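Alpha-2,3-sialyltransferase (Campylobacter jejuni, PDB 2P2V) probably transfers sialic acid from its CMP donor to acceptor sugars in alpha-2,3 linkage, this chain being the N-terminal part of the protein that binds the donor analogue. Local coordinates at residues V72-Y77 / F272-L277; S150-C155 / K215-I220; Y209-L214 / N236-S241. One frame throughout, in Å; residues are numbered along the deposited sequence. Where two conformers were deposited one is given.

Contact 1: V72-Y77 / F272-L277; sequences VFLQQY and FYKNQL. With EDO (1,2-ethanediol), chain F.
L74 and Y273 each hold CG anti to the backbone N (chi1 -178° and -174°), which directs the leucine branch and the phenol ring into the gap between two helices. Helix 73-85 belongs to a beta-alpha-beta crossover of the Rossmann-like parallel sheet, between strands 62-68 and 90-96. Helix 268-283 comes late in the chain. The two segments run roughly antiparallel, at 147°, and their axes come no closer than 12.1 Å. Side chains and one water bridge that distance.

The leucine branch and the ring lie alongside each other, pointing opposite ways. L74 CD1 lies over the centre of the Y273 ring, 4.0 Å from its centroid, in a CH-pi contact. The other methyl, L74 CD2, reaches Y273 CD2 at 3.8 Å. L74 CB also touches the ring, at Y273 CE2. The opposite ring face is covered by a 1,2-ethanediol, probably from the crystallisation liquor, and F116 of helix 107-116 meets the ring edge-to-face.

A water joins the phenol to the start of helix 73-85. It is hydrogen-bonded to Y273 OH at 2.9 Å and accepts a bond of 3.1 Å from L74 N. This uses an N-H of the first helical turn, where no earlier helix carbonyl is available. L74 O accepts a bond from Y143 OH of the second subunit. V72 and Q76, on the same segment, touch the bound donor analogue. At the margin Q75 bends at chi2 and crosses the extended K274 chain, with Q75 NE2 4.0 Å from K274 CE.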
loop_
_atom_site.group_PDB
_atom_site.type_symbol
_atom_site.label_atom_id
_atom_site.label_comp_id
_atom_site.label_asym_id
_atom_site.label_seq_id
_atom_site.Cartn_x
_atom_site.Cartn_y
_atom_site.Cartn_z
ATOM N N VAL A 72 5.244 25.113 -6.106
ATOM C CA VAL A 72 4.504 26.243 -5.561
ATOM C C VAL A 72 3.074 25.846 -5.316
ATOM O O VAL A 72 2.238 26.694 -5.109
ATOM C CB VAL A 72 4.514 27.470 -6.535
ATOM C CG1 VAL A 72 5.964 28.045 -6.621
ATOM C CG2 VAL A 72 4.079 27.036 -7.946
ATOM N N PHE A 73 2.793 24.548 -5.246
ATOM C CA PHE A 73 1.347 24.157 -5.076
ATOM C C PHE A 73 0.726 24.678 -3.815
ATOM O O PHE A 73 -0.434 25.077 -3.783
ATOM C CB PHE A 73 1.173 22.630 -5.172
ATOM C CG PHE A 73 -0.263 22.231 -5.390
ATOM C CD1 PHE A 73 -0.806 22.283 -6.695
ATOM C CD2 PHE A 73 -1.068 21.891 -4.326
ATOM C CE1 PHE A 73 -2.142 21.949 -6.890
ATOM C CE2 PHE A 73 -2.446 21.557 -4.520
ATOM C CZ PHE A 73 -2.944 21.604 -5.838
ATOM N N LEU A 74 1.487 24.626 -2.702
ATOM C CA LEU A 74 0.917 25.118 -1.448
ATOM C C LEU A 74 0.381 26.536 -1.571
ATOM O O LEU A 74 -0.728 26.813 -1.124
ATOM C CB LEU A 74 2.009 25.061 -0.328
ATOM C CG LEU A 74 1.548 25.496 1.086
ATOM C CD1 LEU A 74 0.885 24.393 1.831
ATOM C CD2 LEU A 74 2.851 25.872 1.850
ATOM N N GLN A 75 1.204 27.455 -2.104
ATOM C CA GLN A 75 0.765 28.842 -2.274
ATOM C C GLN A 75 -0.359 28.954 -3.342
ATOM O O GLN A 75 -1.346 29.673 -3.153
ATOM C CB GLN A 75 1.953 29.722 -2.650
ATOM C CG GLN A 75 3.007 29.773 -1.521
ATOM C CD GLN A 75 4.059 28.657 -1.562
ATOM O OE1 GLN A 75 3.906 27.640 -2.248
ATOM N NE2 GLN A 75 5.159 28.855 -0.795
ATOM N N GLN A 76 -0.241 28.189 -4.423
ATOM C CA GLN A 76 -1.242 28.357 -5.496
ATOM C C GLN A 76 -2.600 27.825 -5.053
ATOM O O GLN A 76 -3.672 28.353 -5.465
ATOM C CB GLN A 76 -0.814 27.586 -6.740
ATOM C CG GLN A 76 0.400 28.063 -7.490
ATOM C CD GLN A 76 0.224 29.375 -8.197
ATOM O OE1 GLN A 76 -0.559 30.243 -7.792
ATOM N NE2 GLN A 76 0.939 29.514 -9.305
ATOM N N TYR A 77 -2.591 26.731 -4.298
ATOM C CA TYR A 77 -3.868 26.170 -3.763
ATOM C C TYR A 77 -4.603 27.216 -2.920
ATOM O O TYR A 77 -5.766 27.458 -3.076
ATOM C CB TYR A 77 -3.561 24.925 -2.927
ATOM C CG TYR A 77 -4.785 24.216 -2.387
ATOM C CD1 TYR A 77 -5.515 23.333 -3.201
ATOM C CD2 TYR A 77 -5.237 24.440 -1.095
ATOM C CE1 TYR A 77 -6.656 22.686 -2.700
ATOM C CE2 TYR A 77 -6.388 23.776 -0.577
ATOM C CZ TYR A 77 -7.045 22.889 -1.385
ATOM O OH TYR A 77 -8.136 22.275 -0.821
ATOM N N PHE A 272 5.445 22.682 8.880
ATOM C CA PHE A 272 5.679 21.282 8.707
ATOM C C PHE A 272 5.900 21.002 7.216
ATOM O O PHE A 272 6.865 20.337 6.809
ATOM C CB PHE A 272 4.457 20.461 9.219
ATOM C CG PHE A 272 4.648 18.974 9.030
ATOM C CD1 PHE A 272 4.397 18.401 7.776
ATOM C CD2 PHE A 272 5.142 18.177 10.071
ATOM C CE1 PHE A 272 4.636 17.064 7.546
ATOM C CE2 PHE A 272 5.326 16.812 9.869
ATOM C CZ PHE A 272 5.097 16.259 8.585
ATOM N N TYR A 273 4.953 21.492 6.417
ATOM C CA TYR A 273 4.980 21.284 4.947
ATOM C C TYR A 273 6.233 21.826 4.270
ATOM O O TYR A 273 6.918 21.095 3.522
ATOM C CB TYR A 273 3.733 21.926 4.371
ATOM C CG TYR A 273 3.575 21.653 2.887
ATOM C CD1 TYR A 273 2.660 20.693 2.440
ATOM C CD2 TYR A 273 4.341 22.343 1.941
ATOM C CE1 TYR A 273 2.531 20.429 1.051
ATOM C CE2 TYR A 273 4.195 22.112 0.574
ATOM C CZ TYR A 273 3.309 21.147 0.151
ATOM O OH TYR A 273 3.139 20.885 -1.210
ATOM N N LYS A 274 6.611 23.072 4.632
ATOM C CA LYS A 274 7.744 23.734 4.011
ATOM C C LYS A 274 9.043 23.124 4.476
ATOM O O LYS A 274 10.049 23.132 3.743
ATOM C CB LYS A 274 7.746 25.215 4.378
ATOM C CG LYS A 274 6.816 26.054 3.592
ATOM C CD LYS A 274 6.840 27.490 4.063
ATOM C CE LYS A 274 6.057 28.370 3.112
ATOM N NZ LYS A 274 6.215 29.802 3.488
ATOM N N ASN A 275 9.083 22.650 5.712
ATOM C CA ASN A 275 10.263 21.951 6.274
ATOM C C ASN A 275 10.586 20.705 5.470
ATOM O O ASN A 275 11.732 20.441 5.096
ATOM C CB ASN A 275 10.013 21.539 7.733
ATOM C CG ASN A 275 11.188 20.762 8.350
ATOM O OD1 ASN A 275 12.224 21.337 8.644
ATOM N ND2 ASN A 275 11.011 19.453 8.563
ATOM N N GLN A 276 9.527 19.924 5.215
ATOM C CA GLN A 276 9.652 18.692 4.465
ATOM C C GLN A 276 10.027 18.973 3.034
ATOM O O GLN A 276 10.945 18.340 2.513
ATOM C CB GLN A 276 8.358 17.915 4.525
ATOM C CG GLN A 276 8.131 17.308 5.857
ATOM C CD GLN A 276 7.470 15.965 5.734
ATOM O OE1 GLN A 276 6.649 15.757 4.840
ATOM N NE2 GLN A 276 7.806 15.046 6.638
ATOM N N LEU A 277 9.351 19.939 2.415
ATOM C CA LEU A 277 9.584 20.319 1.017
ATOM C C LEU A 277 11.016 20.807 0.807
ATOM O O LEU A 277 11.676 20.414 -0.159
ATOM C CB LEU A 277 8.581 21.390 0.569
ATOM C CG LEU A 277 8.212 21.490 -0.916
ATOM C CD1 LEU A 277 7.353 20.331 -1.344
ATOM C CD2 LEU A 277 7.495 22.785 -1.215
HETATM C C1 EDO F . 4.712 17.607 2.391
HETATM O O1 EDO F . 3.668 16.952 1.668
HETATM C C2 EDO F . 6.000 17.557 1.594
HETATM O O2 EDO F . 6.195 18.884 1.099
HETATM O O HOH W 1 4.181 23.144 -2.726
#

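Contact 2: S150-C155 / K215-I220; sequences SGVYMC and KLLKSI. With CSF (cytidine-5'-monophosphate-3-fluoro-N-acetyl-neuraminic acid), chain O; EDO (1,2-ethanediol), chain J.
L217 CD1 makes the whole contact from the side of helix 207-221. It points at V152 and C155, which lie one turn apart on helix 150-161. C155 CB is 4.1 Å from L217 CD1. V152 CG1 is a little farther from the same methyl, at 4.4 Å, and V152 O is also near it. The side-chain touch is light and apolar, and no hydrogen bond crosses. L217 keeps CG anti to its carbonyl carbon (chi1 -77°), and an extended chi2 then carries CD1 onto the turn.

The next shell holds both helices in place. V152 also packs on A213 and L214, one turn earlier on helix 207-221. L217 also packs on F133 of helix 131-144. On the sheet side, M154 rests on F46 and C48 of strand 44-48. Y153 OH bonds to T98 O, and its ring meets F99 edge-to-face.

The start of helix 150-161 points its N-H groups at the bound CMP-3-fluoro-sialic acid. S150 N donates to the carboxylate oxygen OBA at 2.9 Å, nearly straight at 162°. G151 N donates to the ribose O3' at 3.1 Å, with an angle of 151°. S150 OG also faces the carboxylate at OAA, but the modelled separation is too short to be trusted in detail. The helix N terminus would probably favour the negative charge there. This helix N terminus holds the donor analogue, consistent with the nucleotide-sugar site of a Rossmann-like glycosyltransferase.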
loop_
_atom_site.group_PDB
_atom_site.type_symbol
_atom_site.label_atom_id
_atom_site.label_comp_id
_atom_site.label_asym_id
_atom_site.label_seq_id
_atom_site.Cartn_x
_atom_site.Cartn_y
_atom_site.Cartn_z
ATOM N N SER A 150 3.486 23.416 -19.409
ATOM C CA SER A 150 2.123 23.236 -18.865
ATOM C C SER A 150 1.084 23.319 -19.936
ATOM O O SER A 150 0.076 22.655 -19.826
ATOM C CB SER A 150 1.783 24.262 -17.786
ATOM O OG SER A 150 2.701 24.058 -16.713
ATOM N N GLY A 151 1.307 24.131 -20.973
ATOM C CA GLY A 151 0.319 24.161 -22.080
ATOM C C GLY A 151 0.067 22.813 -22.705
ATOM O O GLY A 151 -1.092 22.408 -22.867
ATOM N N VAL A 152 1.131 22.134 -23.072
ATOM C CA VAL A 152 1.133 20.763 -23.561
ATOM C C VAL A 152 0.567 19.808 -22.531
ATOM O O VAL A 152 -0.241 18.994 -22.851
ATOM C CB VAL A 152 2.543 20.289 -24.022
ATOM C CG1 VAL A 152 2.547 18.881 -24.648
ATOM C CG2 VAL A 152 3.139 21.271 -25.021
ATOM N N TYR A 153 0.965 19.938 -21.256
ATOM C CA TYR A 153 0.434 19.054 -20.220
ATOM C C TYR A 153 -1.080 19.145 -20.146
ATOM O O TYR A 153 -1.760 18.121 -20.073
ATOM C CB TYR A 153 1.076 19.457 -18.847
ATOM C CG TYR A 153 0.812 18.483 -17.738
ATOM C CD1 TYR A 153 1.756 17.519 -17.408
ATOM C CD2 TYR A 153 -0.375 18.536 -17.012
ATOM C CE1 TYR A 153 1.474 16.613 -16.400
ATOM C CE2 TYR A 153 -0.664 17.631 -16.014
ATOM C CZ TYR A 153 0.288 16.704 -15.702
ATOM O OH TYR A 153 0.040 15.812 -14.698
ATOM N N MET A 154 -1.601 20.371 -20.161
ATOM C CA MET A 154 -3.035 20.608 -20.107
ATOM C C MET A 154 -3.740 19.967 -21.313
ATOM O O MET A 154 -4.888 19.462 -21.168
ATOM C CB MET A 154 -3.358 22.109 -20.074
ATOM C CG MET A 154 -3.036 22.757 -18.682
ATOM S SD MET A 154 -3.682 24.431 -18.581
ATOM C CE MET A 154 -2.551 25.204 -19.673
ATOM N N CYS A 155 -3.084 20.001 -22.467
ATOM C CA CYS A 155 -3.667 19.294 -23.678
ATOM C C CYS A 155 -3.806 17.786 -23.446
ATOM O O CYS A 155 -4.841 17.179 -23.762
ATOM C CB CYS A 155 -2.792 19.535 -24.913
ATOM S SG CYS A 155 -2.882 21.223 -25.525
ATOM N N LYS A 215 1.837 17.395 -31.668
ATOM C CA LYS A 215 1.544 16.654 -32.920
ATOM C C LYS A 215 1.331 15.171 -32.638
ATOM O O LYS A 215 0.452 14.530 -33.206
ATOM C CB LYS A 215 2.662 16.883 -33.943
ATOM C CG LYS A 215 2.658 18.313 -34.543
ATOM C CD LYS A 215 3.533 18.403 -35.804
ATOM C CE LYS A 215 5.041 18.633 -35.468
ATOM N NZ LYS A 215 5.783 19.467 -36.523
ATOM N N LEU A 216 2.118 14.626 -31.708
ATOM C CA LEU A 216 1.911 13.241 -31.273
ATOM C C LEU A 216 0.583 12.991 -30.598
ATOM O O LEU A 216 -0.042 11.963 -30.861
ATOM C CB LEU A 216 3.072 12.723 -30.407
ATOM C CG LEU A 216 3.036 11.222 -30.053
ATOM C CD1 LEU A 216 3.122 10.343 -31.355
ATOM C CD2 LEU A 216 4.149 10.821 -29.069
ATOM N N LEU A 217 0.166 13.883 -29.686
ATOM C CA LEU A 217 -1.143 13.757 -29.053
ATOM C C LEU A 217 -2.214 13.700 -30.126
ATOM O O LEU A 217 -3.138 12.886 -30.042
ATOM C CB LEU A 217 -1.400 14.955 -28.121
ATOM C CG LEU A 217 -0.648 14.856 -26.774
ATOM C CD1 LEU A 217 -0.717 16.238 -26.069
ATOM C CD2 LEU A 217 -1.256 13.737 -25.934
ATOM N N LYS A 218 -2.082 14.583 -31.113
ATOM C CA LYS A 218 -3.086 14.666 -32.209
ATOM C C LYS A 218 -3.067 13.383 -33.041
ATOM O O LYS A 218 -4.120 12.822 -33.303
ATOM C CB LYS A 218 -2.811 15.900 -33.084
ATOM C CG LYS A 218 -3.767 16.111 -34.280
ATOM C CD LYS A 218 -3.293 17.323 -35.068
ATOM C CE LYS A 218 -4.275 17.769 -36.123
ATOM N NZ LYS A 218 -5.068 16.633 -36.720
ATOM N N SER A 219 -1.884 12.886 -33.416
ATOM C CA SER A 219 -1.856 11.615 -34.210
ATOM C C SER A 219 -2.240 10.330 -33.498
ATOM O O SER A 219 -2.837 9.444 -34.115
ATOM C CB SER A 219 -0.603 11.395 -35.071
ATOM O OG SER A 219 0.602 11.781 -34.447
ATOM N N ILE A 220 -1.927 10.200 -32.203
ATOM C CA ILE A 220 -2.357 9.001 -31.477
ATOM C C ILE A 220 -3.828 9.004 -31.100
ATOM O O ILE A 220 -4.518 7.973 -31.191
ATOM C CB ILE A 220 -1.516 8.779 -30.142
ATOM C CG1 ILE A 220 -0.037 8.723 -30.417
ATOM C CG2 ILE A 220 -1.897 7.470 -29.468
ATOM C CD1 ILE A 220 0.762 8.774 -29.069
HETATM C C5A CSF O . 8.455 28.083 -15.495
HETATM C C4A CSF O . 8.394 27.970 -17.014
HETATM C C2A CSF O . 6.003 27.059 -16.868
HETATM O O6A CSF O . 6.112 27.318 -15.452
HETATM C C6A CSF O . 7.026 28.342 -14.981
HETATM C C3A CSF O . 7.401 26.886 -17.460
HETATM O O4A CSF O . 9.675 27.591 -17.499
HETATM N N5A CSF O . 9.317 29.247 -15.196
HETATM C C7A CSF O . 6.954 28.338 -13.459
HETATM C C8A CSF O . 5.523 28.561 -12.984
HETATM C C9A CSF O . 5.403 28.458 -11.450
HETATM O O9A CSF O . 4.069 28.783 -10.993
HETATM O O8A CSF O . 5.055 29.846 -13.503
HETATM O O7A CSF O . 7.509 27.101 -12.975
HETATM C C1A CSF O . 5.303 25.726 -17.094
HETATM O OBA CSF O . 5.367 25.247 -18.261
HETATM O OAA CSF O . 4.704 25.184 -16.125
HETATM O O1A CSF O . 5.224 28.009 -17.633
HETATM O O2A CSF O . 5.882 30.389 -17.792
HETATM N N1 CSF O . 3.859 30.257 -22.361
HETATM C C2 CSF O . 4.467 30.359 -23.649
HETATM N N3 CSF O . 5.219 31.451 -23.978
HETATM C C4 CSF O . 5.370 32.455 -23.084
HETATM C C5 CSF O . 4.778 32.376 -21.817
HETATM C C6 CSF O . 4.017 31.261 -21.475
HETATM C "C3'" CSF O . 3.675 27.551 -20.334
HETATM C "C2'" CSF O . 3.805 27.779 -21.828
HETATM C "C1'" CSF O . 3.027 29.080 -22.026
HETATM O "O4'" CSF O . 2.226 29.333 -20.851
HETATM C "C4'" CSF O . 2.407 28.279 -19.906
HETATM P PA CSF O . 4.751 29.527 -17.286
HETATM O "O5'" CSF O . 3.511 29.765 -18.310
HETATM C "C5'" CSF O . 2.457 28.819 -18.478
HETATM O "O3'" CSF O . 3.517 26.165 -20.050
HETATM O "O2'" CSF O . 3.175 26.691 -22.557
HETATM N N4 CSF O . 6.111 33.562 -23.397
HETATM O O2 CSF O . 4.333 29.407 -24.468
HETATM O O3A CSF O . 4.170 29.685 -15.911
HETATM C C10 CSF O . 10.065 29.192 -14.080
HETATM O O10 CSF O . 10.051 28.235 -13.292
HETATM C C11 CSF O . 10.931 30.405 -13.827
HETATM F F3A CSF O . 7.852 25.646 -17.066
HETATM C C1 EDO J . -2.590 4.484 -32.220
HETATM O O1 EDO J . -3.613 5.467 -32.360
HETATM C C2 EDO J . -1.276 5.149 -32.604
HETATM O O2 EDO J . -0.217 4.457 -31.941
#

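Contact 3: Y209-L214 / N236-S241; sequences YDIEAL and NHFPLS
I211, on a regular helix, faces H237 on an irregular run of chain, with their CA atoms 7.8 Å apart. In that run F238 is beta-like and 239-241 polyproline II-like. No hydrogen bond crosses, and the grip comes from four side chains.

I211 CD1 stands over the centre of the H237 imidazole. It is 3.5 Å from the ring centroid and only 5° off the ring normal, a CH-pi contact square to the face. The I211 chain reaches this far because chi2 is extended (164°) beyond a CG1 that lies beside the backbone N. The other branch, I211 CG2, comes to F238 CZ at 4.4 Å.

F238 follows H237 directly, and its CB too points at the helix. F238 CZ touches both I211 and L214, which are one turn apart and meet the ring obliquely. L214 CB is 3.7 Å from F238 CZ, and L214 CD1 is 3.9 Å from F238 CE1. F238 and L214 are buried, whereas H237 lies at the exposed margin.

L214 also touches helix 150-161, and A213 packs on F133 and Y136 of helix 131-144. I211 touches F173 as well. F238 lies on I225 of strand 224-227, and P239 and S241 share backbone hydrogen bonds with A227. Helix 207-221 belongs to the crossover between parallel strands 165-169 and 224-227 of the Rossmann-like sheet. The run thus touches both this helix and strand 224-227, one of the two outermost within this chain.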
loop_
_atom_site.group_PDB
_atom_site.type_symbol
_atom_site.label_atom_id
_atom_site.label_comp_id
_atom_site.label_asym_id
_atom_site.label_seq_id
_atom_site.Cartn_x
_atom_site.Cartn_y
_atom_site.Cartn_z
ATOM N N TYR A 209 10.180 20.558 -28.948
ATOM C CA TYR A 209 9.609 19.439 -28.204
ATOM C C TYR A 209 8.143 19.647 -27.927
ATOM O O TYR A 209 7.374 18.728 -28.113
ATOM C CB TYR A 209 10.395 19.152 -26.924
ATOM C CG TYR A 209 9.967 17.871 -26.223
ATOM C CD1 TYR A 209 9.914 16.658 -26.907
ATOM C CD2 TYR A 209 9.607 17.887 -24.869
ATOM C CE1 TYR A 209 9.491 15.479 -26.257
ATOM C CE2 TYR A 209 9.184 16.715 -24.213
ATOM C CZ TYR A 209 9.145 15.520 -24.903
ATOM O OH TYR A 209 8.722 14.395 -24.229
ATOM N N ASP A 210 7.731 20.839 -27.470
ATOM C CA ASP A 210 6.283 21.083 -27.278
ATOM C C ASP A 210 5.521 20.782 -28.526
ATOM O O ASP A 210 4.506 20.078 -28.484
ATOM C CB ASP A 210 5.979 22.514 -26.864
ATOM C CG ASP A 210 6.139 22.738 -25.378
ATOM O OD1 ASP A 210 6.398 21.756 -24.620
ATOM O OD2 ASP A 210 5.993 23.918 -24.958
ATOM N N ILE A 211 5.987 21.324 -29.654
ATOM C CA ILE A 211 5.329 21.038 -30.925
ATOM C C ILE A 211 5.284 19.550 -31.279
ATOM O O ILE A 211 4.240 19.056 -31.613
ATOM C CB ILE A 211 5.844 21.941 -32.129
ATOM C CG1 ILE A 211 5.579 23.404 -31.793
ATOM C CG2 ILE A 211 5.134 21.522 -33.478
ATOM C CD1 ILE A 211 6.372 24.362 -32.666
ATOM N N GLU A 212 6.409 18.835 -31.181
ATOM C CA GLU A 212 6.397 17.391 -31.455
ATOM C C GLU A 212 5.393 16.621 -30.562
ATOM O O GLU A 212 4.644 15.735 -31.024
ATOM C CB GLU A 212 7.798 16.849 -31.226
ATOM C CG GLU A 212 7.930 15.351 -31.510
ATOM C CD GLU A 212 9.287 14.860 -31.038
ATOM O OE1 GLU A 212 10.274 15.085 -31.770
ATOM O OE2 GLU A 212 9.362 14.286 -29.919
ATOM N N ALA A 213 5.396 16.950 -29.259
ATOM C CA ALA A 213 4.490 16.307 -28.308
ATOM C C ALA A 213 3.054 16.593 -28.661
ATOM O O ALA A 213 2.201 15.708 -28.575
ATOM C CB ALA A 213 4.790 16.783 -26.879
ATOM N N LEU A 214 2.762 17.842 -29.016
ATOM C CA LEU A 214 1.378 18.211 -29.429
ATOM C C LEU A 214 0.940 17.487 -30.705
ATOM O O LEU A 214 -0.201 17.025 -30.810
ATOM C CB LEU A 214 1.284 19.719 -29.667
ATOM C CG LEU A 214 1.159 20.648 -28.443
ATOM C CD1 LEU A 214 1.359 22.126 -28.855
ATOM C CD2 LEU A 214 -0.181 20.459 -27.725
ATOM N N ASN A 236 1.686 29.497 -36.930
ATOM C CA ASN A 236 2.573 28.944 -37.965
ATOM C C ASN A 236 2.716 27.438 -37.899
ATOM O O ASN A 236 3.318 26.838 -38.793
ATOM C CB ASN A 236 3.971 29.526 -37.838
ATOM C CG ASN A 236 4.024 31.007 -38.139
ATOM O OD1 ASN A 236 3.112 31.572 -38.752
ATOM N ND2 ASN A 236 5.107 31.656 -37.694
ATOM N N HIS A 237 2.198 26.832 -36.824
ATOM C CA HIS A 237 2.329 25.386 -36.623
ATOM C C HIS A 237 1.035 24.659 -36.493
ATOM O O HIS A 237 0.959 23.478 -36.839
ATOM C CB HIS A 237 3.172 25.107 -35.407
ATOM C CG HIS A 237 4.554 25.621 -35.539
ATOM N ND1 HIS A 237 5.520 24.958 -36.265
ATOM C CD2 HIS A 237 5.133 26.746 -35.066
ATOM C CE1 HIS A 237 6.645 25.647 -36.214
ATOM N NE2 HIS A 237 6.439 26.730 -35.487
ATOM N N PHE A 238 0.026 25.360 -35.979
ATOM C CA PHE A 238 -1.332 24.851 -35.941
ATOM C C PHE A 238 -2.221 25.838 -36.649
ATOM O O PHE A 238 -1.955 27.058 -36.573
ATOM C CB PHE A 238 -1.768 24.638 -34.480
ATOM C CG PHE A 238 -0.910 23.638 -33.795
ATOM C CD1 PHE A 238 0.257 24.040 -33.147
ATOM C CD2 PHE A 238 -1.174 22.288 -33.927
ATOM C CE1 PHE A 238 1.093 23.096 -32.581
ATOM C CE2 PHE A 238 -0.341 21.347 -33.342
ATOM C CZ PHE A 238 0.800 21.768 -32.698
ATOM N N PRO A 239 -3.250 25.325 -37.357
ATOM C CA PRO A 239 -4.204 26.185 -38.065
ATOM C C PRO A 239 -4.983 27.063 -37.100
ATOM O O PRO A 239 -5.506 26.558 -36.076
ATOM C CB PRO A 239 -5.185 25.177 -38.683
ATOM C CG PRO A 239 -5.015 23.918 -37.852
ATOM C CD PRO A 239 -3.565 23.903 -37.546
ATOM N N LEU A 240 -5.091 28.355 -37.431
ATOM C CA LEU A 240 -6.102 29.189 -36.794
ATOM C C LEU A 240 -7.475 28.589 -36.988
ATOM O O LEU A 240 -7.846 28.100 -38.080
ATOM C CB LEU A 240 -6.088 30.639 -37.303
ATOM C CG LEU A 240 -4.860 31.513 -37.092
ATOM C CD1 LEU A 240 -5.044 32.796 -37.914
ATOM C CD2 LEU A 240 -4.615 31.832 -35.597
ATOM N N SER A 241 -8.240 28.611 -35.915
ATOM C CA SER A 241 -9.641 28.263 -35.916
ATOM C C SER A 241 -10.390 29.226 -36.877
ATOM O O SER A 241 -10.038 30.421 -36.986
ATOM C CB SER A 241 -10.168 28.464 -34.493
ATOM O OG SER A 241 -11.329 27.699 -34.319
#

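From the N terminus, the chain passes 72-77 early, and this segment meets 272-277 far later in the chain. Contact 1 therefore closes a loop of nearly 200 residues that contains both other contacts. Within it, contact 2 joins 150-155 to 215-220, and contact 3 joins 209-214 to 236-241. These two cross, because 209-214 falls between 150-155 and 215-220, and 236-241 comes after both. They share helix 207-221 and touch, with C155 SG 3.6 Å from L214 CD2. Together they link helix 150-161 to the chain beside edge strand 224-227. Contact 1 lies on the opposite side of the chain's centre, about 28 Å from contact 2 between centres, and ties helix 73-85 to helix 268-283.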